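Local coordinates for regulation of enolase protein 1 (Saccharomyces cerevisiae, PDB 3O12) that functions in the galactose metabolic pathway via the GAL83 protein and may control the level of the enolase ENO1, at residues A[28-39]-A[70-78]; A[48-59]-A[191-202]. All coordinates share one frame; numbering follows the deposited sequence.

Contact 1: A[28-39]-A[70-78]; sequences TELSQGTWLNKP and DSGHFLGVE. With SO4 (sulfate ion), chain C; SO4 (sulfate ion), chain D.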
loop_
_atom_site.group_PDB
_atom_site.type_symbol
_atom_site.label_atom_id
_atom_site.label_comp_id
_atom_site.label_asym_id
_atom_site.label_seq_id
_atom_site.Cartn_x
_atom_site.Cartn_y
_atom_site.Cartn_z
ATOM N N THR A 28 16.044 7.173 1.993
ATOM C CA THR A 28 15.297 7.629 3.162
ATOM C C THR A 28 14.668 6.435 3.875
ATOM O O THR A 28 13.852 5.712 3.297
ATOM C CB THR A 28 14.203 8.625 2.760
ATOM O OG1 THR A 28 14.788 9.687 1.993
ATOM C CG2 THR A 28 13.540 9.212 3.987
ATOM N N GLU A 29 15.050 6.236 5.132
ATOM C CA GLU A 29 14.696 5.028 5.869
ATOM C C GLU A 29 13.259 5.026 6.343
ATOM O O GLU A 29 12.605 6.064 6.458
ATOM C CB GLU A 29 15.640 4.838 7.065
ATOM C CG GLU A 29 17.106 4.872 6.700
ATOM C CD GLU A 29 17.537 3.657 5.907
ATOM O OE1 GLU A 29 16.650 2.911 5.434
ATOM O OE2 GLU A 29 18.761 3.445 5.760
ATOM N N LEU A 30 12.759 3.832 6.626
ATOM C CA LEU A 30 11.366 3.668 6.983
ATOM C C LEU A 30 10.963 4.489 8.211
ATOM O O LEU A 30 9.867 5.036 8.274
ATOM C CB LEU A 30 11.088 2.179 7.202
ATOM C CG LEU A 30 9.640 1.718 7.292
ATOM C CD1 LEU A 30 8.832 2.156 6.069
ATOM C CD2 LEU A 30 9.617 0.200 7.455
ATOM N N SER A 31 11.862 4.595 9.187
ATOM C CA SER A 31 11.578 5.322 10.425
ATOM C C SER A 31 11.483 6.839 10.226
ATOM O O SER A 31 11.146 7.570 11.156
ATOM C CB SER A 31 12.651 4.997 11.475
ATOM O OG SER A 31 13.927 5.353 10.976
ATOM N N GLN A 32 11.771 7.295 9.008
ATOM C CA GLN A 32 11.658 8.717 8.712
ATOM C C GLN A 32 10.279 9.062 8.148
ATOM O O GLN A 32 10.015 10.208 7.765
ATOM C CB GLN A 32 12.787 9.164 7.782
ATOM C CG GLN A 32 14.157 9.057 8.441
ATOM C CD GLN A 32 15.290 9.373 7.500
ATOM O OE1 GLN A 32 15.855 8.482 6.874
ATOM N NE2 GLN A 32 15.637 10.650 7.397
ATOM N N GLY A 33 9.390 8.076 8.127
ATOM C CA GLY A 33 8.024 8.303 7.701
ATOM C C GLY A 33 7.200 8.923 8.813
ATOM O O GLY A 33 7.609 8.946 9.986
ATOM N N THR A 34 6.040 9.445 8.435
ATOM C CA THR A 34 5.072 10.030 9.353
ATOM C C THR A 34 3.762 9.261 9.201
ATOM O O THR A 34 3.351 8.943 8.080
ATOM C CB THR A 34 4.807 11.514 8.991
ATOM O OG1 THR A 34 6.039 12.240 9.047
ATOM C CG2 THR A 34 3.821 12.136 9.955
ATOM N N TRP A 35 3.113 8.953 10.319
ATOM C CA TRP A 35 1.829 8.254 10.261
ATOM C C TRP A 35 0.641 9.106 9.848
ATOM O O TRP A 35 0.497 10.274 10.254
ATOM C CB TRP A 35 1.499 7.610 11.612
ATOM C CG TRP A 35 2.313 6.407 11.932
ATOM C CD1 TRP A 35 3.397 6.346 12.763
ATOM C CD2 TRP A 35 2.114 5.081 11.433
ATOM N NE1 TRP A 35 3.884 5.066 12.812
ATOM C CE2 TRP A 35 3.118 4.267 12.002
ATOM C CE3 TRP A 35 1.184 4.503 10.561
ATOM C CZ2 TRP A 35 3.219 2.900 11.725
ATOM C CZ3 TRP A 35 1.289 3.143 10.280
ATOM C CH2 TRP A 35 2.302 2.361 10.863
ATOM N N LEU A 36 -0.208 8.491 9.025
ATOM C CA LEU A 36 -1.600 8.868 8.877
ATOM C C LEU A 36 -2.389 7.773 9.591
ATOM O O LEU A 36 -2.278 6.590 9.240
ATOM C CB LEU A 36 -1.998 8.935 7.402
ATOM C CG LEU A 36 -3.452 9.314 7.132
ATOM C CD1 LEU A 36 -3.713 10.764 7.483
ATOM C CD2 LEU A 36 -3.813 9.048 5.670
ATOM N N ASN A 37 -3.161 8.158 10.605
ATOM C CA ASN A 37 -3.921 7.198 11.401
ATOM C C ASN A 37 -3.022 6.137 12.048
ATOM O O ASN A 37 -3.156 4.951 11.772
ATOM C CB ASN A 37 -4.991 6.514 10.542
ATOM C CG ASN A 37 -5.894 7.500 9.820
ATOM O OD1 ASN A 37 -6.153 7.355 8.612
ATOM N ND2 ASN A 37 -6.395 8.491 10.546
ATOM N N LYS A 38 -2.101 6.550 12.910
ATOM C CA LYS A 38 -1.234 5.590 13.578
ATOM C C LYS A 38 -2.078 4.560 14.334
ATOM O O LYS A 38 -2.987 4.933 15.071
ATOM C CB LYS A 38 -0.304 6.301 14.565
ATOM C CG LYS A 38 0.729 5.378 15.183
ATOM C CD LYS A 38 1.678 6.141 16.102
ATOM C CE LYS A 38 2.739 5.216 16.672
ATOM N NZ LYS A 38 3.654 5.944 17.600
ATOM N N PRO A 39 -1.783 3.260 14.144
ATOM C CA PRO A 39 -2.494 2.215 14.893
ATOM C C PRO A 39 -2.241 2.317 16.393
ATOM O O PRO A 39 -1.194 2.809 16.826
ATOM C CB PRO A 39 -1.858 0.911 14.391
ATOM C CG PRO A 39 -1.165 1.246 13.124
ATOM C CD PRO A 39 -0.822 2.715 13.171
ATOM N N ASP A 70 -11.086 7.527 4.747
ATOM C CA ASP A 70 -9.674 7.916 4.765
ATOM C C ASP A 70 -9.070 7.570 6.117
ATOM O O ASP A 70 -8.235 8.310 6.644
ATOM C CB ASP A 70 -9.544 9.416 4.489
ATOM C CG ASP A 70 -8.163 9.810 3.960
ATOM O OD1 ASP A 70 -7.638 9.137 3.043
ATOM O OD2 ASP A 70 -7.609 10.823 4.450
ATOM N N SER A 71 -9.499 6.437 6.663
ATOM C CA SER A 71 -9.168 6.011 8.031
ATOM C C SER A 71 -8.113 4.905 8.107
ATOM O O SER A 71 -7.748 4.453 9.198
ATOM C CB SER A 71 -10.442 5.521 8.727
ATOM O OG SER A 71 -11.066 4.500 7.950
ATOM N N GLY A 72 -7.633 4.444 6.954
ATOM C CA GLY A 72 -6.650 3.376 6.935
ATOM C C GLY A 72 -5.311 3.775 7.520
ATOM O O GLY A 72 -4.997 4.963 7.633
ATOM N N HIS A 73 -4.514 2.783 7.889
ATOM C CA HIS A 73 -3.195 3.056 8.453
ATOM C C HIS A 73 -2.175 3.241 7.346
ATOM O O HIS A 73 -2.083 2.417 6.441
ATOM C CB HIS A 73 -2.747 1.916 9.373
ATOM C CG HIS A 73 -3.751 1.546 10.422
ATOM N ND1 HIS A 73 -4.166 2.425 11.404
ATOM C CD2 HIS A 73 -4.417 0.389 10.644
ATOM C CE1 HIS A 73 -5.039 1.817 12.190
ATOM N NE2 HIS A 73 -5.212 0.584 11.748
ATOM N N PHE A 74 -1.389 4.313 7.417
ATOM C CA PHE A 74 -0.415 4.603 6.365
ATOM C C PHE A 74 0.815 5.234 6.991
ATOM O O PHE A 74 0.717 6.253 7.681
ATOM C CB PHE A 74 -1.049 5.546 5.321
ATOM C CG PHE A 74 -0.079 6.108 4.307
ATOM C CD1 PHE A 74 0.728 5.280 3.541
ATOM C CD2 PHE A 74 -0.022 7.478 4.079
ATOM C CE1 PHE A 74 1.606 5.799 2.605
ATOM C CE2 PHE A 74 0.851 8.005 3.131
ATOM C CZ PHE A 74 1.663 7.167 2.393
ATOM N N LEU A 75 1.976 4.615 6.783
ATOM C CA LEU A 75 3.233 5.215 7.226
ATOM C C LEU A 75 3.916 5.772 5.982
ATOM O O LEU A 75 4.476 5.032 5.179
ATOM C CB LEU A 75 4.132 4.183 7.926
ATOM C CG LEU A 75 5.518 4.662 8.374
ATOM C CD1 LEU A 75 5.404 5.849 9.346
ATOM C CD2 LEU A 75 6.304 3.517 9.007
ATOM N N GLY A 76 3.855 7.088 5.822
ATOM C CA GLY A 76 4.321 7.716 4.598
ATOM C C GLY A 76 5.688 8.375 4.699
ATOM O O GLY A 76 5.927 9.225 5.559
ATOM N N VAL A 77 6.574 7.994 3.787
ATOM C CA VAL A 77 7.896 8.583 3.673
ATOM C C VAL A 77 7.849 9.590 2.532
ATOM O O VAL A 77 7.369 9.275 1.428
ATOM C CB VAL A 77 8.949 7.500 3.365
ATOM C CG1 VAL A 77 10.349 8.112 3.323
ATOM C CG2 VAL A 77 8.879 6.369 4.405
ATOM N N GLU A 78 8.321 10.805 2.779
ATOM C CA GLU A 78 8.221 11.859 1.782
ATOM C C GLU A 78 9.332 11.761 0.742
ATOM O O GLU A 78 10.506 11.526 1.069
ATOM C CB GLU A 78 8.205 13.235 2.461
ATOM C CG GLU A 78 7.879 14.376 1.516
ATOM C CD GLU A 78 7.794 15.727 2.195
ATOM O OE1 GLU A 78 7.726 15.786 3.443
ATOM O OE2 GLU A 78 7.801 16.739 1.465
HETATM S S SO4 C . 3.987 10.182 13.539
HETATM O O1 SO4 C . 4.631 11.492 13.595
HETATM O O2 SO4 C . 4.872 9.241 12.866
HETATM O O3 SO4 C . 3.703 9.713 14.895
HETATM O O4 SO4 C . 2.736 10.279 12.796
HETATM S S SO4 D . -12.827 8.686 7.313
HETATM O O1 SO4 D . -13.050 9.236 5.978
HETATM O O2 SO4 D . -11.397 8.654 7.605
HETATM O O3 SO4 D . -13.491 9.542 8.292
HETATM O O4 SO4 D . -13.387 7.337 7.390
HETATM O O HOH W 1 13.077 11.537 0.553
HETATM O O HOH W 2 9.319 11.601 5.440
HETATM O O HOH W 3 6.119 11.867 6.073
#
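Trp35 lies with one face of its indole on Leu75. The methyl Leu75 CD1 stands 3.8 Å from the centroid of the five-membered ring, almost on the ring normal, a CH-pi contact. Leu75 CB sits under the six-membered ring, 3.8 Å from Trp35 CZ3. Lys38 CG and Pro39 CD lie over the opposite face, toward its rim, and the indole is sandwiched. With CG anti to the backbone N (chi1 177°), Leu75 spreads its methyls, CD1 on the indole and CD2 4.1 Å from Leu30 CD1.

His73 is held at both ring nitrogens and on one face. Its ND1 donates a nearly straight bond of 2.7 Å to Asn37 O, in the ring plane. Pro39 CG lies over one ring face, 3.8 Å from the centroid. NE2 probably accepts from Asp54 N, which would fix the ring's rotation.

On the other side of the sheet, Leu36 CB meets the edge of the Phe74 ring. The N-H of Trp35 is shared by two oxygens of a sulfate, probably from the crystallisation liquor: N to O4 is 2.8 Å, and N to O2, more nearly straight, 3.1 Å. Backbone bonds pair Thr34 with Gly76 and Leu36 with Phe74. This is a short antiparallel strand pair, 34-36 against 68-78, in the beta-sheet fold of the DUF1349 family.

Contact 2: A[48-59]-A[191-202]; sequences KVTLETDEKTDF and CTPERGGLKVTF. With EDO (1,2-ethanediol), chain H; EDO (1,2-ethanediol), chain G.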
loop_
_atom_site.group_PDB
_atom_site.type_symbol
_atom_site.label_atom_id
_atom_site.label_comp_id
_atom_site.label_asym_id
_atom_site.label_seq_id
_atom_site.Cartn_x
_atom_site.Cartn_y
_atom_site.Cartn_z
ATOM N N LYS A 48 12.262 -2.249 10.469
ATOM C CA LYS A 48 10.981 -2.945 10.436
ATOM C C LYS A 48 9.902 -2.248 11.241
ATOM O O LYS A 48 10.175 -1.545 12.215
ATOM C CB LYS A 48 11.119 -4.389 10.935
ATOM C CG LYS A 48 12.250 -5.152 10.281
ATOM C CD LYS A 48 12.303 -6.585 10.757
ATOM C CE LYS A 48 13.526 -7.276 10.178
ATOM N NZ LYS A 48 13.731 -8.616 10.787
ATOM N N VAL A 49 8.661 -2.454 10.815
ATOM C CA VAL A 49 7.497 -1.956 11.529
ATOM C C VAL A 49 6.485 -3.087 11.649
ATOM O O VAL A 49 6.149 -3.718 10.644
ATOM C CB VAL A 49 6.848 -0.767 10.772
ATOM C CG1 VAL A 49 5.449 -0.477 11.312
ATOM C CG2 VAL A 49 7.746 0.466 10.860
ATOM N N THR A 50 6.008 -3.352 12.857
ATOM C CA THR A 50 4.998 -4.372 13.071
ATOM C C THR A 50 3.778 -3.735 13.710
ATOM O O THR A 50 3.881 -3.080 14.747
ATOM C CB THR A 50 5.531 -5.488 13.977
ATOM O OG1 THR A 50 6.653 -6.116 13.339
ATOM C CG2 THR A 50 4.441 -6.532 14.248
ATOM N N LEU A 51 2.621 -3.907 13.083
ATOM C CA LEU A 51 1.412 -3.278 13.589
ATOM C C LEU A 51 0.265 -4.269 13.698
ATOM O O LEU A 51 0.295 -5.345 13.100
ATOM C CB LEU A 51 1.002 -2.102 12.687
ATOM C CG LEU A 51 0.582 -2.393 11.236
ATOM C CD1 LEU A 51 -0.863 -2.867 11.157
ATOM C CD2 LEU A 51 0.758 -1.144 10.385
ATOM N N GLU A 52 -0.723 -3.900 14.504
ATOM C CA GLU A 52 -2.022 -4.563 14.511
ATOM C C GLU A 52 -3.041 -3.506 14.116
ATOM O O GLU A 52 -3.041 -2.415 14.683
ATOM C CB GLU A 52 -2.350 -5.103 15.902
ATOM C CG GLU A 52 -3.755 -5.674 16.024
ATOM C CD GLU A 52 -4.023 -6.285 17.386
ATOM O OE1 GLU A 52 -3.071 -6.815 17.997
ATOM O OE2 GLU A 52 -5.185 -6.239 17.843
ATOM N N THR A 53 -3.896 -3.811 13.139
ATOM C CA THR A 53 -4.855 -2.813 12.665
ATOM C C THR A 53 -5.963 -2.516 13.669
ATOM O O THR A 53 -6.330 -3.363 14.491
ATOM C CB THR A 53 -5.522 -3.211 11.327
ATOM O OG1 THR A 53 -6.292 -4.402 11.526
ATOM C CG2 THR A 53 -4.482 -3.464 10.249
ATOM N N ASP A 54 -6.485 -1.294 13.592
ATOM C CA ASP A 54 -7.667 -0.904 14.355
ATOM C C ASP A 54 -8.932 -1.228 13.558
ATOM O O ASP A 54 -8.881 -1.389 12.341
ATOM C CB ASP A 54 -7.606 0.587 14.713
ATOM C CG ASP A 54 -6.397 0.930 15.578
ATOM O OD1 ASP A 54 -6.012 0.097 16.419
ATOM O OD2 ASP A 54 -5.844 2.034 15.412
ATOM N N GLU A 55 -10.063 -1.350 14.245
ATOM C CA GLU A 55 -11.321 -1.635 13.567
ATOM C C GLU A 55 -11.757 -0.469 12.692
ATOM O O GLU A 55 -11.371 0.681 12.920
ATOM C CB GLU A 55 -12.426 -1.931 14.584
ATOM C CG GLU A 55 -12.860 -0.703 15.362
ATOM C CD GLU A 55 -14.026 -0.978 16.295
ATOM O OE1 GLU A 55 -14.425 -2.156 16.425
ATOM O OE2 GLU A 55 -14.540 -0.013 16.899
ATOM N N LYS A 56 -12.575 -0.778 11.693
ATOM C CA LYS A 56 -13.201 0.240 10.854
ATOM C C LYS A 56 -12.181 1.174 10.215
ATOM O O LYS A 56 -12.312 2.402 10.268
ATOM C CB LYS A 56 -14.250 1.024 11.650
ATOM C CG LYS A 56 -15.455 0.183 12.046
ATOM C CD LYS A 56 -16.614 1.039 12.539
ATOM C CE LYS A 56 -16.666 1.108 14.061
ATOM N NZ LYS A 56 -15.481 1.796 14.648
ATOM N N THR A 57 -11.155 0.579 9.614
ATOM C CA THR A 57 -10.139 1.340 8.897
ATOM C C THR A 57 -10.176 0.978 7.409
ATOM O O THR A 57 -10.231 -0.199 7.050
ATOM C CB THR A 57 -8.732 1.118 9.501
ATOM O OG1 THR A 57 -8.481 -0.283 9.650
ATOM C CG2 THR A 57 -8.634 1.775 10.882
ATOM N N ASP A 58 -10.181 1.991 6.547
ATOM C CA ASP A 58 -10.327 1.753 5.107
ATOM C C ASP A 58 -9.879 2.975 4.301
ATOM O O ASP A 58 -9.786 4.085 4.828
ATOM C CB ASP A 58 -11.793 1.409 4.789
ATOM C CG ASP A 58 -11.973 0.679 3.455
ATOM O OD1 ASP A 58 -10.971 0.294 2.811
ATOM O OD2 ASP A 58 -13.149 0.475 3.072
ATOM N N PHE A 59 -9.619 2.761 3.012
ATOM C CA PHE A 59 -9.350 3.844 2.075
ATOM C C PHE A 59 -10.218 3.606 0.851
ATOM O O PHE A 59 -10.072 2.584 0.181
ATOM C CB PHE A 59 -7.883 3.837 1.623
ATOM C CG PHE A 59 -6.912 4.373 2.641
ATOM C CD1 PHE A 59 -6.948 5.712 3.029
ATOM C CD2 PHE A 59 -5.926 3.547 3.163
ATOM C CE1 PHE A 59 -6.026 6.206 3.955
ATOM C CE2 PHE A 59 -5.000 4.035 4.091
ATOM C CZ PHE A 59 -5.056 5.356 4.484
ATOM N N CYS A 191 -5.289 -2.035 6.373
ATOM C CA CYS A 191 -6.686 -1.682 6.642
ATOM C C CYS A 191 -7.456 -2.922 7.071
ATOM O O CYS A 191 -7.203 -4.017 6.568
ATOM C CB CYS A 191 -7.390 -1.146 5.369
ATOM S SG CYS A 191 -6.717 0.354 4.707
ATOM N N THR A 192 -8.381 -2.742 8.009
ATOM C CA THR A 192 -9.447 -3.714 8.259
ATOM C C THR A 192 -10.764 -2.952 8.378
ATOM O O THR A 192 -11.070 -2.397 9.428
ATOM C CB THR A 192 -9.218 -4.546 9.537
ATOM O OG1 THR A 192 -8.766 -3.697 10.601
ATOM C CG2 THR A 192 -8.191 -5.631 9.292
ATOM N N PRO A 193 -11.535 -2.894 7.283
ATOM C CA PRO A 193 -12.777 -2.111 7.277
ATOM C C PRO A 193 -13.807 -2.546 8.322
ATOM O O PRO A 193 -14.641 -1.730 8.715
ATOM C CB PRO A 193 -13.310 -2.314 5.855
ATOM C CG PRO A 193 -12.062 -2.545 5.027
ATOM C CD PRO A 193 -11.131 -3.325 5.932
ATOM N N GLU A 194 -13.745 -3.797 8.772
ATOM C CA GLU A 194 -14.640 -4.270 9.831
ATOM C C GLU A 194 -13.901 -4.451 11.163
ATOM O O GLU A 194 -13.349 -3.488 11.698
ATOM C CB GLU A 194 -15.373 -5.542 9.393
ATOM C CG GLU A 194 -16.227 -5.323 8.152
ATOM C CD GLU A 194 -17.073 -6.526 7.783
ATOM O OE1 GLU A 194 -16.588 -7.669 7.926
ATOM O OE2 GLU A 194 -18.224 -6.324 7.343
ATOM N N ARG A 195 -13.887 -5.661 11.713
ATOM C CA ARG A 195 -13.174 -5.887 12.964
ATOM C C ARG A 195 -11.671 -5.721 12.763
ATOM O O ARG A 195 -11.133 -6.049 11.704
ATOM C CB ARG A 195 -13.505 -7.261 13.556
ATOM C CG ARG A 195 -14.902 -7.343 14.160
ATOM C CD ARG A 195 -15.160 -8.694 14.812
ATOM N NE ARG A 195 -14.294 -8.929 15.963
ATOM C CZ ARG A 195 -14.606 -8.599 17.213
ATOM N NH1 ARG A 195 -13.755 -8.853 18.200
ATOM N NH2 ARG A 195 -15.766 -8.016 17.478
ATOM N N GLY A 196 -11.000 -5.190 13.779
ATOM C CA GLY A 196 -9.572 -4.963 13.684
ATOM C C GLY A 196 -8.777 -6.203 14.021
ATOM O O GLY A 196 -9.333 -7.301 14.145
ATOM N N GLY A 197 -7.466 -6.040 14.159
ATOM C CA GLY A 197 -6.633 -7.122 14.642
ATOM C C GLY A 197 -5.707 -7.760 13.622
ATOM O O GLY A 197 -5.012 -8.724 13.943
ATOM N N LEU A 198 -5.687 -7.239 12.400
ATOM C CA LEU A 198 -4.772 -7.770 11.395
ATOM C C LEU A 198 -3.334 -7.425 11.764
ATOM O O LEU A 198 -2.997 -6.259 11.939
ATOM C CB LEU A 198 -5.091 -7.203 10.011
ATOM C CG LEU A 198 -4.038 -7.470 8.931
ATOM C CD1 LEU A 198 -3.921 -8.962 8.673
ATOM C CD2 LEU A 198 -4.396 -6.750 7.644
ATOM N N LYS A 199 -2.490 -8.442 11.895
ATOM C CA LYS A 199 -1.086 -8.226 12.217
ATOM C C LYS A 199 -0.239 -8.254 10.951
ATOM O O LYS A 199 -0.346 -9.177 10.146
ATOM C CB LYS A 199 -0.585 -9.286 13.200
ATOM C CG LYS A 199 -1.385 -9.380 14.485
ATOM C CD LYS A 199 -0.897 -10.547 15.336
ATOM C CE LYS A 199 -1.829 -10.826 16.506
ATOM N NZ LYS A 199 -1.794 -9.739 17.517
ATOM N N VAL A 200 0.597 -7.234 10.776
ATOM C CA VAL A 200 1.451 -7.124 9.597
ATOM C C VAL A 200 2.836 -6.598 9.968
ATOM O O VAL A 200 2.959 -5.637 10.735
ATOM C CB VAL A 200 0.855 -6.151 8.548
ATOM C CG1 VAL A 200 1.586 -6.301 7.216
ATOM C CG2 VAL A 200 -0.636 -6.383 8.371
ATOM N N THR A 201 3.876 -7.222 9.421
ATOM C CA THR A 201 5.230 -6.693 9.526
ATOM C C THR A 201 5.736 -6.198 8.174
ATOM O O THR A 201 5.642 -6.902 7.167
ATOM C CB THR A 201 6.200 -7.747 10.084
ATOM O OG1 THR A 201 5.823 -8.056 11.431
ATOM C CG2 THR A 201 7.626 -7.228 10.076
ATOM N N PHE A 202 6.262 -4.978 8.167
ATOM C CA PHE A 202 6.882 -4.401 6.990
ATOM C C PHE A 202 8.382 -4.306 7.201
ATOM O O PHE A 202 8.835 -3.941 8.284
ATOM C CB PHE A 202 6.331 -2.999 6.727
ATOM C CG PHE A 202 4.844 -2.959 6.491
ATOM C CD1 PHE A 202 4.320 -3.093 5.208
ATOM C CD2 PHE A 202 3.964 -2.796 7.554
ATOM C CE1 PHE A 202 2.940 -3.062 4.996
ATOM C CE2 PHE A 202 2.587 -2.758 7.346
ATOM C CZ PHE A 202 2.074 -2.897 6.070
HETATM C C1 EDO H . -14.767 -1.184 -1.312
HETATM O O1 EDO H . -15.382 -2.368 -0.796
HETATM C C2 EDO H . -14.605 -0.167 -0.188
HETATM O O2 EDO H . -13.666 -0.671 0.768
HETATM C C1 EDO G . -10.436 -2.134 -2.107
HETATM O O1 EDO G . -9.337 -2.828 -1.507
HETATM C C2 EDO G . -10.907 -1.033 -1.169
HETATM O O2 EDO G . -11.056 -1.526 0.171
HETATM O O HOH W 4 -12.662 -5.160 16.400
#
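Strands 48-52 and 199-202 run antiparallel, their axes 4.6 Å apart at 170°, with Val49-Phe202 and Leu51-Val200 as hydrogen-bonded pairs.

On the face carrying Thr50 and Glu52, the two threonine hydroxyls meet: Thr50 OG1 lies 2.8 Å from Thr201 OG1, and either may donate. Further along, the Glu52 and Lys199 side chains run side by side. In the conformers modelled here Glu52 is extended, and Lys199 bends at its last torsion to bring NZ 3.2 Å from Glu52 OE1. This salt bridge is weak and, as both side chains have a second conformer, doubtful. Glu52 CG also rests on Gly197 CA.

On the opposite face Leu51 CD2 touches the edge of the Phe202 ring at CE2, 3.9 Å away. Here the side chains are buried.

Beyond the strands irregular backbone bonds continue, such as Thr53 N to Leu198 O and Lys56 N to Glu194 O, and threonine hydroxyls supplement them. Thr53 OG1 sits between the backbone N and the carbonyl carbon (chi1 64°), which turns it to the other segment. Thr53 OG1 accepts from Leu198 N at 3.0 Å. The N-H of Gly197 adds a weak bond to the same oxygen. Thr53 OG1 also reaches tip to tip to Thr192 OG1 at 2.7 Å. Thr57 OG1 takes the N-H of Thr192 along a nearly straight line (3.0 Å, 174°) and donates to Asp54 O. Cys191 SG approaches the Phe59 ring obliquely, 3.6 Å from CD2. The Pro193 ring packs by CG on the Asp58 carboxylate, whose oxygens accept bonds from two ethanediols, probably from the crystallisation liquor.

The chemistry thus changes from regular pairing to hydroxyl-aided loop bonding. Thr53 and Thr57 are buried, so these bonds satisfy polar atoms inside the protein and probably fix both loops.

Overall arrangement
The centres of contacts 1 and 2 are about 13 Å apart. Contact 1 belongs to one antiparallel sheet, through strands 34-36 and 68-78. Contact 2 belongs to the other, where strand 48-52 lies between 41-45 and 199-208. Along the chain the segments alternate: 28-39, 48-59, 70-78, 191-202. The first three are close in sequence, and the last brings strand 199-208 back beside 48-52. The contacts also touch directly, with Ser71 N probably hydrogen-bonded to Asp58 O. Val49 and Leu51 of contact 2 face Leu30, Trp35, Pro39 and Leu75 of contact 1. Together they join the two sheets through a shared apolar interior.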